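Mandelate racemase/muconate lactonizing enzyme, C-terminal domain protein (Paracoccus denitrificans, PDB 4DWD) binds magnesium and, as a member of the mandelate racemase group of the enolase superfamily, may act as a hydro-lyase. Local coordinates at residues Gly40-Met45 with Ala91-Ala96; Cys128-Gly133 with Glu152-Ala157; Glu146-Val151 with Arg185-Pro190; Gln250-Gln255 with Ile272-Gly277. All coordinates share one frame; numbering follows the deposited sequence.

Contact 1 (Gly40-Met45 with Ala91-Ala96)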
loop_
_atom_site.group_PDB
_atom_site.type_symbol
_atom_site.label_atom_id
_atom_site.label_comp_id
_atom_site.label_asym_id
_atom_site.label_seq_id
_atom_site.Cartn_x
_atom_site.Cartn_y
_atom_site.Cartn_z
ATOM N N GLY B 40 14.368 42.031 7.699
ATOM C CA GLY B 40 13.749 40.812 7.163
ATOM C C GLY B 40 13.127 41.095 5.807
ATOM O O GLY B 40 13.014 42.253 5.380
ATOM N N GLU B 41 12.730 40.036 5.109
ATOM C CA GLU B 41 12.162 40.174 3.767
ATOM C C GLU B 41 11.040 39.165 3.577
ATOM O O GLU B 41 11.162 38.020 4.024
ATOM C CB GLU B 41 13.241 39.975 2.699
ATOM C CG GLU B 41 12.691 40.143 1.291
ATOM C CD GLU B 41 13.752 40.313 0.219
ATOM O OE1 GLU B 41 14.965 40.139 0.476
ATOM O OE2 GLU B 41 13.344 40.624 -0.914
ATOM N N ALA B 42 9.952 39.616 2.941
ATOM C CA ALA B 42 8.845 38.739 2.525
ATOM C C ALA B 42 8.881 38.594 1.010
ATOM O O ALA B 42 9.175 39.562 0.303
ATOM C CB ALA B 42 7.498 39.331 2.935
ATOM N N SER B 43 8.551 37.408 0.500
ATOM C CA SER B 43 8.530 37.184 -0.948
ATOM C C SER B 43 7.627 38.234 -1.597
ATOM O O SER B 43 6.458 38.353 -1.219
ATOM C CB SER B 43 8.015 35.778 -1.239
ATOM O OG SER B 43 8.183 35.450 -2.611
ATOM N N PRO B 44 8.158 38.998 -2.575
ATOM C CA PRO B 44 7.415 40.159 -3.094
ATOM C C PRO B 44 6.426 39.775 -4.203
ATOM O O PRO B 44 6.461 40.338 -5.322
ATOM C CB PRO B 44 8.531 41.055 -3.620
ATOM C CG PRO B 44 9.577 40.102 -4.093
ATOM C CD PRO B 44 9.532 38.939 -3.121
HETATM N N MSE B 45 5.535 38.839 -3.874
HETATM C CA MSE B 45 4.531 38.359 -4.832
HETATM C C MSE B 45 3.501 39.448 -4.989
HETATM O O MSE B 45 2.873 39.885 -4.003
HETATM C CB MSE B 45 3.925 37.043 -4.330
HETATM C CG MSE B 45 5.003 35.970 -4.119
HETATM SE SE MSE B 45 5.958 35.488 -5.778
HETATM C CE MSE B 45 7.496 36.686 -5.720
ATOM N N ALA B 91 0.579 34.977 4.617
ATOM C CA ALA B 91 0.867 34.979 6.043
ATOM C C ALA B 91 2.205 34.322 6.369
ATOM O O ALA B 91 2.947 34.831 7.213
ATOM C CB ALA B 91 -0.277 34.346 6.836
ATOM N N THR B 92 2.532 33.199 5.722
ATOM C CA THR B 92 3.833 32.599 6.002
ATOM C C THR B 92 4.997 33.505 5.584
ATOM O O THR B 92 6.029 33.497 6.248
ATOM C CB THR B 92 4.006 31.181 5.405
ATOM O OG1 THR B 92 3.806 31.202 3.980
ATOM C CG2 THR B 92 3.004 30.200 6.046
ATOM N N ALA B 93 4.839 34.274 4.504
ATOM C CA ALA B 93 5.900 35.222 4.101
ATOM C C ALA B 93 6.032 36.369 5.099
ATOM O O ALA B 93 7.145 36.799 5.401
ATOM C CB ALA B 93 5.664 35.757 2.698
ATOM N N ALA B 94 4.902 36.861 5.612
ATOM C CA ALA B 94 4.925 37.870 6.680
ATOM C C ALA B 94 5.681 37.374 7.911
ATOM O O ALA B 94 6.527 38.081 8.468
ATOM C CB ALA B 94 3.507 38.265 7.043
ATOM N N LEU B 95 5.377 36.145 8.316
ATOM C CA LEU B 95 6.047 35.515 9.456
ATOM C C LEU B 95 7.539 35.279 9.184
ATOM O O LEU B 95 8.375 35.554 10.051
ATOM C CB LEU B 95 5.338 34.218 9.832
ATOM C CG LEU B 95 3.941 34.418 10.420
ATOM C CD1 LEU B 95 3.152 33.112 10.364
ATOM C CD2 LEU B 95 4.021 34.929 11.848
ATOM N N ALA B 96 7.863 34.802 7.970
ATOM C CA ALA B 96 9.259 34.591 7.567
ATOM C C ALA B 96 10.050 35.885 7.663
ATOM O O ALA B 96 11.162 35.889 8.186
ATOM C CB ALA B 96 9.324 34.056 6.144
#

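Contact 2 (Cys128-Gly133 with Glu152-Ala157)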
loop_
_atom_site.group_PDB
_atom_site.type_symbol
_atom_site.label_atom_id
_atom_site.label_comp_id
_atom_site.label_asym_id
_atom_site.label_seq_id
_atom_site.Cartn_x
_atom_site.Cartn_y
_atom_site.Cartn_z
ATOM N N CYS B 128 27.599 29.126 -6.625
ATOM C CA CYS B 128 26.314 29.605 -7.135
ATOM C C CYS B 128 25.875 28.849 -8.397
ATOM O O CYS B 128 26.695 28.213 -9.067
ATOM C CB CYS B 128 26.365 31.114 -7.417
ATOM S SG CYS B 128 27.199 31.594 -8.953
ATOM N N TYR B 129 24.578 28.892 -8.699
ATOM C CA TYR B 129 24.106 28.516 -10.035
ATOM C C TYR B 129 23.356 29.677 -10.661
ATOM O O TYR B 129 22.601 30.375 -9.977
ATOM C CB TYR B 129 23.289 27.207 -10.024
ATOM C CG TYR B 129 21.848 27.224 -9.525
ATOM C CD1 TYR B 129 20.807 27.634 -10.356
ATOM C CD2 TYR B 129 21.519 26.758 -8.240
ATOM C CE1 TYR B 129 19.487 27.603 -9.925
ATOM C CE2 TYR B 129 20.196 26.728 -7.800
ATOM C CZ TYR B 129 19.189 27.153 -8.649
ATOM O OH TYR B 129 17.879 27.128 -8.248
ATOM N N SER B 130 23.593 29.911 -11.950
ATOM C CA SER B 130 22.899 30.965 -12.676
ATOM C C SER B 130 21.500 30.478 -13.003
ATOM O O SER B 130 21.331 29.495 -13.745
ATOM C CB SER B 130 23.636 31.317 -13.972
ATOM O OG SER B 130 24.932 31.817 -13.710
ATOM N N SER B 131 20.509 31.161 -12.439
ATOM C CA SER B 131 19.111 30.805 -12.610
ATOM C C SER B 131 18.509 31.812 -13.586
ATOM O O SER B 131 18.357 32.988 -13.252
ATOM C CB SER B 131 18.417 30.849 -11.256
ATOM O OG SER B 131 17.101 30.351 -11.345
ATOM N N ILE B 132 18.194 31.336 -14.791
ATOM C CA ILE B 132 17.862 32.180 -15.941
ATOM C C ILE B 132 16.415 31.959 -16.361
ATOM O O ILE B 132 16.060 30.888 -16.874
ATOM C CB ILE B 132 18.813 31.862 -17.106
ATOM C CG1 ILE B 132 20.263 31.967 -16.602
ATOM C CG2 ILE B 132 18.500 32.740 -18.316
ATOM C CD1 ILE B 132 21.316 31.476 -17.557
ATOM N N GLY B 133 15.585 32.975 -16.149
ATOM C CA GLY B 133 14.143 32.839 -16.349
ATOM C C GLY B 133 13.660 33.338 -17.691
ATOM O O GLY B 133 14.446 33.829 -18.501
ATOM N N GLU B 152 29.176 33.874 -18.690
ATOM C CA GLU B 152 30.396 34.680 -18.809
ATOM C C GLU B 152 30.553 35.591 -17.583
ATOM O O GLU B 152 31.659 35.751 -17.059
ATOM C CB GLU B 152 30.390 35.509 -20.104
ATOM C CG GLU B 152 31.737 36.144 -20.471
ATOM C CD GLU B 152 32.084 37.384 -19.660
ATOM O OE1 GLU B 152 31.165 38.080 -19.162
ATOM O OE2 GLU B 152 33.292 37.669 -19.513
ATOM N N ALA B 153 29.443 36.165 -17.128
ATOM C CA ALA B 153 29.464 37.141 -16.031
ATOM C C ALA B 153 29.668 36.491 -14.661
ATOM O O ALA B 153 30.300 37.077 -13.766
ATOM C CB ALA B 153 28.179 37.958 -16.044
ATOM N N GLU B 154 29.159 35.272 -14.502
ATOM C CA GLU B 154 28.988 34.690 -13.170
ATOM C C GLU B 154 29.839 33.450 -12.885
ATOM O O GLU B 154 30.020 33.076 -11.724
ATOM C CB GLU B 154 27.491 34.403 -12.932
ATOM C CG GLU B 154 26.658 35.684 -12.960
ATOM C CD GLU B 154 25.169 35.483 -13.199
ATOM O OE1 GLU B 154 24.616 34.407 -12.876
ATOM O OE2 GLU B 154 24.539 36.444 -13.695
ATOM N N GLN B 155 30.367 32.825 -13.939
ATOM C CA GLN B 155 31.192 31.618 -13.811
ATOM C C GLN B 155 30.571 30.586 -12.859
ATOM O O GLN B 155 31.239 30.108 -11.931
ATOM C CB GLN B 155 32.605 31.979 -13.342
ATOM C CG GLN B 155 33.448 32.703 -14.374
ATOM C CD GLN B 155 34.900 32.795 -13.940
ATOM O OE1 GLN B 155 35.210 33.364 -12.898
ATOM N NE2 GLN B 155 35.789 32.214 -14.734
ATOM N N PRO B 156 29.290 30.228 -13.092
ATOM C CA PRO B 156 28.585 29.412 -12.101
ATOM C C PRO B 156 28.986 27.938 -12.094
ATOM O O PRO B 156 29.541 27.428 -13.074
ATOM C CB PRO B 156 27.119 29.553 -12.530
ATOM C CG PRO B 156 27.210 29.687 -14.013
ATOM C CD PRO B 156 28.425 30.552 -14.244
ATOM N N ALA B 157 28.682 27.259 -10.990
ATOM C CA ALA B 157 28.927 25.826 -10.870
ATOM C C ALA B 157 27.863 25.001 -11.600
ATOM O O ALA B 157 28.061 23.812 -11.851
ATOM C CB ALA B 157 29.012 25.426 -9.399
#

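Contact 3 (Glu146-Val151 with Arg185-Pro190)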
loop_
_atom_site.group_PDB
_atom_site.type_symbol
_atom_site.label_atom_id
_atom_site.label_comp_id
_atom_site.label_asym_id
_atom_site.label_seq_id
_atom_site.Cartn_x
_atom_site.Cartn_y
_atom_site.Cartn_z
ATOM N N GLU B 146 21.272 34.554 -23.847
ATOM C CA GLU B 146 21.152 34.966 -22.455
ATOM C C GLU B 146 21.924 34.024 -21.536
ATOM O O GLU B 146 22.583 34.475 -20.594
ATOM C CB GLU B 146 19.681 35.073 -22.049
ATOM C CG GLU B 146 19.443 35.528 -20.605
ATOM C CD GLU B 146 19.982 36.914 -20.247
ATOM O OE1 GLU B 146 20.448 37.692 -21.115
ATOM O OE2 GLU B 146 19.928 37.233 -19.044
ATOM N N VAL B 147 21.859 32.716 -21.797
ATOM C CA VAL B 147 22.646 31.785 -20.988
ATOM C C VAL B 147 24.146 32.095 -21.108
ATOM O O VAL B 147 24.852 32.163 -20.100
ATOM C CB VAL B 147 22.353 30.308 -21.343
ATOM C CG1 VAL B 147 23.315 29.373 -20.616
ATOM C CG2 VAL B 147 20.904 29.960 -21.012
ATOM N N ALA B 148 24.629 32.303 -22.337
ATOM C CA ALA B 148 26.044 32.610 -22.546
ATOM C C ALA B 148 26.430 33.886 -21.796
ATOM O O ALA B 148 27.485 33.942 -21.166
ATOM C CB ALA B 148 26.350 32.746 -24.029
ATOM N N ARG B 149 25.561 34.896 -21.847
ATOM C CA ARG B 149 25.827 36.169 -21.158
ATOM C C ARG B 149 25.988 35.982 -19.642
ATOM O O ARG B 149 26.957 36.475 -19.048
ATOM C CB ARG B 149 24.706 37.166 -21.453
ATOM C CG ARG B 149 24.953 38.572 -20.930
ATOM C CD ARG B 149 23.728 39.449 -21.131
ATOM N NE ARG B 149 22.644 39.113 -20.202
ATOM C CZ ARG B 149 22.582 39.516 -18.933
ATOM N NH1 ARG B 149 23.552 40.270 -18.423
ATOM N NH2 ARG B 149 21.553 39.152 -18.171
ATOM N N ARG B 150 25.040 35.274 -19.024
ATOM C CA ARG B 150 25.033 35.080 -17.573
ATOM C C ARG B 150 26.234 34.228 -17.157
ATOM O O ARG B 150 26.876 34.493 -16.143
ATOM C CB ARG B 150 23.735 34.399 -17.120
ATOM C CG ARG B 150 22.429 35.163 -17.350
ATOM C CD ARG B 150 22.104 36.213 -16.282
ATOM N NE ARG B 150 22.306 35.704 -14.922
ATOM C CZ ARG B 150 21.364 35.178 -14.146
ATOM N NH1 ARG B 150 20.095 35.113 -14.547
ATOM N NH2 ARG B 150 21.705 34.720 -12.950
ATOM N N VAL B 151 26.539 33.198 -17.947
ATOM C CA VAL B 151 27.655 32.307 -17.623
ATOM C C VAL B 151 28.993 33.036 -17.673
ATOM O O VAL B 151 29.826 32.867 -16.780
ATOM C CB VAL B 151 27.668 31.045 -18.517
ATOM C CG1 VAL B 151 29.003 30.310 -18.420
ATOM C CG2 VAL B 151 26.532 30.130 -18.107
ATOM N N ARG B 185 22.474 22.674 -23.852
ATOM C CA ARG B 185 23.484 21.623 -23.655
ATOM C C ARG B 185 24.644 21.799 -24.643
ATOM O O ARG B 185 25.808 21.672 -24.269
ATOM C CB ARG B 185 22.854 20.232 -23.771
ATOM C CG ARG B 185 23.859 19.090 -23.928
ATOM C CD ARG B 185 24.793 18.948 -22.735
ATOM N NE ARG B 185 24.073 18.488 -21.551
ATOM C CZ ARG B 185 24.513 18.586 -20.297
ATOM N NH1 ARG B 185 25.688 19.145 -20.013
ATOM N NH2 ARG B 185 23.754 18.115 -19.318
ATOM N N GLU B 186 24.317 22.096 -25.898
ATOM C CA GLU B 186 25.357 22.265 -26.913
ATOM C C GLU B 186 26.264 23.456 -26.605
ATOM O O GLU B 186 27.485 23.401 -26.808
ATOM C CB GLU B 186 24.729 22.370 -28.307
ATOM C CG GLU B 186 24.122 21.041 -28.742
ATOM C CD GLU B 186 23.450 21.058 -30.095
ATOM O OE1 GLU B 186 23.585 22.058 -30.836
ATOM O OE2 GLU B 186 22.799 20.041 -30.422
ATOM N N LEU B 187 25.669 24.530 -26.101
ATOM C CA LEU B 187 26.441 25.700 -25.685
ATOM C C LEU B 187 27.400 25.403 -24.538
ATOM O O LEU B 187 28.582 25.760 -24.590
ATOM C CB LEU B 187 25.500 26.841 -25.282
ATOM C CG LEU B 187 26.114 28.068 -24.602
ATOM C CD1 LEU B 187 26.850 28.921 -25.626
ATOM C CD2 LEU B 187 25.045 28.882 -23.890
ATOM N N LEU B 188 26.881 24.763 -23.494
ATOM C CA LEU B 188 27.608 24.632 -22.237
ATOM C C LEU B 188 28.590 23.467 -22.216
ATOM O O LEU B 188 29.507 23.437 -21.397
ATOM C CB LEU B 188 26.633 24.540 -21.062
ATOM C CG LEU B 188 25.775 25.788 -20.860
ATOM C CD1 LEU B 188 24.836 25.555 -19.692
ATOM C CD2 LEU B 188 26.620 27.047 -20.647
ATOM N N GLY B 189 28.399 22.510 -23.121
ATOM C CA GLY B 189 29.263 21.335 -23.174
ATOM C C GLY B 189 28.743 20.155 -22.369
ATOM O O GLY B 189 27.842 20.316 -21.531
ATOM N N PRO B 190 29.328 18.960 -22.595
ATOM C CA PRO B 190 28.790 17.715 -22.038
ATOM C C PRO B 190 28.937 17.575 -20.525
ATOM O O PRO B 190 28.165 16.834 -19.921
ATOM C CB PRO B 190 29.577 16.617 -22.771
ATOM C CG PRO B 190 30.804 17.290 -23.281
ATOM C CD PRO B 190 30.413 18.710 -23.560
#

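Contact 4 (Gln250-Gln255 with Ile272-Gly277)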
loop_
_atom_site.group_PDB
_atom_site.type_symbol
_atom_site.label_atom_id
_atom_site.label_comp_id
_atom_site.label_asym_id
_atom_site.label_seq_id
_atom_site.Cartn_x
_atom_site.Cartn_y
_atom_site.Cartn_z
ATOM N N GLN B 250 6.646 26.360 -3.851
ATOM C CA GLN B 250 5.266 26.760 -3.530
ATOM C C GLN B 250 4.689 25.858 -2.441
ATOM O O GLN B 250 3.495 25.541 -2.456
ATOM C CB GLN B 250 4.383 26.719 -4.769
ATOM C CG GLN B 250 4.826 27.697 -5.848
ATOM C CD GLN B 250 3.872 27.702 -7.024
ATOM O OE1 GLN B 250 2.766 28.240 -6.948
ATOM N NE2 GLN B 250 4.293 27.096 -8.127
ATOM N N THR B 251 5.551 25.441 -1.514
ATOM C CA THR B 251 5.150 24.717 -0.315
ATOM C C THR B 251 5.494 25.585 0.897
ATOM O O THR B 251 6.623 26.072 1.001
ATOM C CB THR B 251 5.866 23.357 -0.253
ATOM O OG1 THR B 251 5.548 22.608 -1.426
ATOM C CG2 THR B 251 5.435 22.563 0.970
ATOM N N TYR B 252 4.535 25.772 1.814
ATOM C CA TYR B 252 4.624 26.863 2.785
ATOM C C TYR B 252 4.572 26.452 4.242
ATOM O O TYR B 252 4.662 27.306 5.106
ATOM C CB TYR B 252 3.541 27.925 2.511
ATOM C CG TYR B 252 3.547 28.446 1.085
ATOM C CD1 TYR B 252 4.407 29.481 0.704
ATOM C CD2 TYR B 252 2.687 27.909 0.120
ATOM C CE1 TYR B 252 4.416 29.969 -0.588
ATOM C CE2 TYR B 252 2.673 28.400 -1.187
ATOM C CZ TYR B 252 3.539 29.433 -1.532
ATOM O OH TYR B 252 3.585 29.936 -2.821
ATOM N N THR B 253 4.392 25.162 4.509
ATOM C CA THR B 253 4.418 24.673 5.887
ATOM C C THR B 253 5.291 23.437 5.998
ATOM O O THR B 253 5.519 22.725 5.009
ATOM C CB THR B 253 3.012 24.304 6.428
ATOM O OG1 THR B 253 2.529 23.156 5.724
ATOM C CG2 THR B 253 2.021 25.476 6.275
ATOM N N LEU B 254 5.739 23.165 7.218
ATOM C CA LEU B 254 6.534 21.988 7.502
ATOM C C LEU B 254 5.744 20.712 7.210
ATOM O O LEU B 254 6.296 19.744 6.687
ATOM C CB LEU B 254 6.972 22.021 8.972
ATOM C CG LEU B 254 7.929 20.929 9.443
ATOM C CD1 LEU B 254 9.289 21.083 8.781
ATOM C CD2 LEU B 254 8.044 20.958 10.960
ATOM N N GLN B 255 4.445 20.733 7.507
ATOM C CA GLN B 255 3.600 19.551 7.283
ATOM C C GLN B 255 3.340 19.323 5.795
ATOM O O GLN B 255 3.346 18.183 5.340
ATOM C CB GLN B 255 2.280 19.657 8.049
ATOM C CG GLN B 255 2.441 19.664 9.559
ATOM C CD GLN B 255 2.926 20.990 10.084
ATOM O OE1 GLN B 255 2.708 22.028 9.461
ATOM N NE2 GLN B 255 3.607 20.964 11.228
ATOM N N ILE B 272 13.130 30.696 1.942
ATOM C CA ILE B 272 13.254 31.353 3.241
ATOM C C ILE B 272 12.437 32.645 3.426
ATOM O O ILE B 272 12.150 33.029 4.572
ATOM C CB ILE B 272 14.771 31.591 3.534
ATOM C CG1 ILE B 272 15.076 31.785 5.022
ATOM C CG2 ILE B 272 15.364 32.710 2.670
ATOM C CD1 ILE B 272 16.502 31.384 5.326
ATOM N N VAL B 273 12.085 33.321 2.324
ATOM C CA VAL B 273 11.249 34.521 2.415
ATOM C C VAL B 273 9.790 34.245 2.080
ATOM O O VAL B 273 8.938 35.147 2.188
ATOM C CB VAL B 273 11.780 35.717 1.580
ATOM C CG1 VAL B 273 13.167 36.114 2.037
ATOM C CG2 VAL B 273 11.766 35.450 0.082
ATOM N N LYS B 274 9.496 33.001 1.696
ATOM C CA LYS B 274 8.103 32.582 1.490
ATOM C C LYS B 274 7.495 31.915 2.719
ATOM O O LYS B 274 6.274 31.936 2.900
ATOM C CB LYS B 274 7.975 31.624 0.296
ATOM C CG LYS B 274 8.311 32.293 -1.029
ATOM C CD LYS B 274 8.107 31.302 -2.168
ATOM C CE LYS B 274 8.500 31.881 -3.520
ATOM N NZ LYS B 274 7.532 32.926 -3.975
HETATM N N MSE B 275 8.338 31.298 3.537
HETATM C CA MSE B 275 7.883 30.524 4.698
HETATM C C MSE B 275 9.049 30.346 5.625
HETATM O O MSE B 275 10.209 30.292 5.180
HETATM C CB MSE B 275 7.345 29.153 4.239
HETATM C CG MSE B 275 8.373 28.245 3.547
HETATM SE SE MSE B 275 9.369 27.118 4.825
HETATM C CE MSE B 275 7.997 25.737 5.081
ATOM N N GLY B 276 8.743 30.275 6.919
ATOM C CA GLY B 276 9.686 29.791 7.916
ATOM C C GLY B 276 10.787 30.726 8.373
ATOM O O GLY B 276 11.143 30.735 9.544
ATOM N N GLY B 277 11.351 31.512 7.457
ATOM C CA GLY B 277 12.524 32.292 7.827
ATOM C C GLY B 277 13.657 31.355 8.207
ATOM O O GLY B 277 13.660 30.179 7.833
HETATM O O HOH W 1 6.042 30.336 -4.348
#

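Contact 1 (Gly40-Met45 with Ala91-Ala96)
In the N-terminal capping domain of the enolase superfamily, the end of strand 37-42 lies against helix 90-110 through alanines. The segments 40-42 and 91-96 run almost antiparallel, at 170°, and their axes approach to 6.7 Å, a close spacing that the small side chains permit. Ala-42 and Ala-93 carry the contact. The CB of Ala-42 sits 3.6 Å from the carbonyl O of Ala-93, while the two methyl carbons, Ala-42 CB and Ala-93 CB, meet at 4.0 Å. Ala-93 CB also lies 4.0 Å from the backbone N of Ser-43, so the same methyl also lies over the backbone of Ser-43. No hydrogen bond crosses between the segments. Polar groups turn to other parts of the chain: Glu-41, whose CB leaves the backbone away from the helix, accepts a bond at OE1 from Gly-305 N, and the Ser-43 hydroxyl bonds Lys-274 of the barrel domain. Beyond Ser-43 the chain bends through an inverse gamma turn centred on Pro-44. On the helix, Ala-93 also touches Ser-51 and Ala-94 packs on Val-54, Val-55 and Ile-59 of helix 49-63. Such close sheet-to-helix packing belongs to the alpha+beta capping domain of this superfamily.

Contact 2 (Cys128-Gly133 with Glu152-Ala157)
The end of helix 140-154 turns back toward strand 125-132 within a beta-alpha-beta unit of the barrel domain, and the CA atoms of Tyr-129 and Pro-156 come within 5.0 Å. Gln-155, with positive phi, is the first residue to leave the helix, and the chain then runs toward strand 158-162. Ala-157 N donates to Cys-128 O at 2.9 Å, with an N-H...O angle of 151°. This backbone bond lies just ahead of the parallel pairing in which Ser-130 bonds to Ala-158 and Lys-160.

Ser-130 supplies the polar part of the side-chain contact. Its OG lies beside the backbone N (chi1 -62°), facing the helix end, and donates to Glu-154 OE1 at 2.7 Å. The hydroxyl approaches from above the carboxylate plane, 40° out of it. The other oxygen, OE2, forms a salt bridge with Arg-150 and accepts a hydrogen bond from Trp-329 NE1, so the carboxylate is gripped at both ends and probably kept ionised by the arginine. An alanine in place of Glu-154 would remove the acceptor of the Ser-130 hydroxyl and is likely to leave Trp-329 NE1 without a partner here and Arg-150 without its salt bridge to this carboxylate.

Pro-156 touches both Cys-128 and Ser-130. Cys-128 SG, held between its backbone N and carbonyl carbon (chi1 78°), rests 4.1 Å from Pro-156 CB. The next ring carbon, Pro-156 CG, lies 3.1 Å from Ser-130 OG.

Contact 3 (Glu146-Val151 with Arg185-Pro190)
Leu-187 points its CG away from its backbone N (chi1 170°), and this carries its CD2 methyl across to helix 140-154, where Val-147 CG1 lies 3.7 Å away. Val-147 has the matching torsion: CG1 is opposite the backbone N (chi1 173°), and the two side chains slide past each other in opposite directions. The same leucine methyl reaches the backbone, with Leu-187 CD2 3.8 Å from Ala-148 N, and it lies 4.1 Å from Ala-148 CB. Leu-188 approaches differently. Although its CB leaves the backbone at an angle to the opposing helix, the branch turns inward, so that its CD2 lies between two valines: Leu-188 CD2 is 4.0 Å from Val-147 CG1 and 4.0 Å from Val-151 CG2. It meets Val-147 nearly at a right angle. The side chains that meet are all apolar; the charged residues of both segments face elsewhere. On the far flank of the first helix Arg-149 grips Glu-146 side-on, NE to OE1 and NH2 to OE2, while Arg-185 NH1 bonds to Gly-189 O at 2.9 Å, just past the end of helix 174-188, and also to Ala-192 O. Helices 140-154 and 174-188 are successive outer helices of the barrel, and beneath them Val-147, Val-151 and Leu-188 rest on Val-159 of strand 158-162, Leu-188 also touching Ile-194 of strand 194-197.

Contact 4 (Gln250-Gln255 with Ile272-Gly277)
Met-275, a selenomethionine in this crystal, packs along the backbone of Tyr-252 and Thr-253. Its CB is 3.4 Å from Tyr-252 O, and its CE, brought back by bends at chi2 and chi3 (88° and 80°), lies 3.7 Å from Thr-253 C. Next to it, the Tyr-252 ring presents an edge to segment 272-277: Lys-274 O lies near the ring plane, 3.8 Å from Tyr-252 CD1, and Lys-274 CB lies 4.0 Å from Tyr-252 CE1. Farther out, one water connects the two polar ends, 2.9 Å from Tyr-252 OH and, by a weak bond, 3.0 Å from Lys-274 NZ. The lysine chain is extended until a bend at chi4 (-71°) carries NZ to Ser-43 OG. Lys-274 O is held by Thr-92 OG1, and Thr-253 caps helix 254-263 through Ala-256 N. On the outer side, Tyr-252 packs against Gly-86 of a neighbouring subunit. The Lys-274 side chain lies about 5 Å from that of Glu-249, a residue that binds calcium in a structure of this protein. The lysine nitrogen thus has a hydroxyl partner and, weakly, a water beside the site of Glu-249, consistent with a polar, ordered setting there.

In the fold
From the N terminus, contact 1 comes first, closing a loop inside the capping domain between strand 37-42 and helix 90-110. The barrel follows. Contact 2 opens at strand 125-132 and contact 3 opens before it closes, so their segments alternate: both use helix 140-154, which contact 2 joins to the preceding strand and contact 3 to the next helix, 174-188. The two touch where Ser-131 O meets Arg-150 NH1. Contact 4 closes a later loop between the loop leading into helix 254-263 and the loop before helix 277-291. Though far along the chain, it meets contact 1, Ser-43 N lying 2.8 Å from Val-273 O, and so ties the capping domain to the barrel.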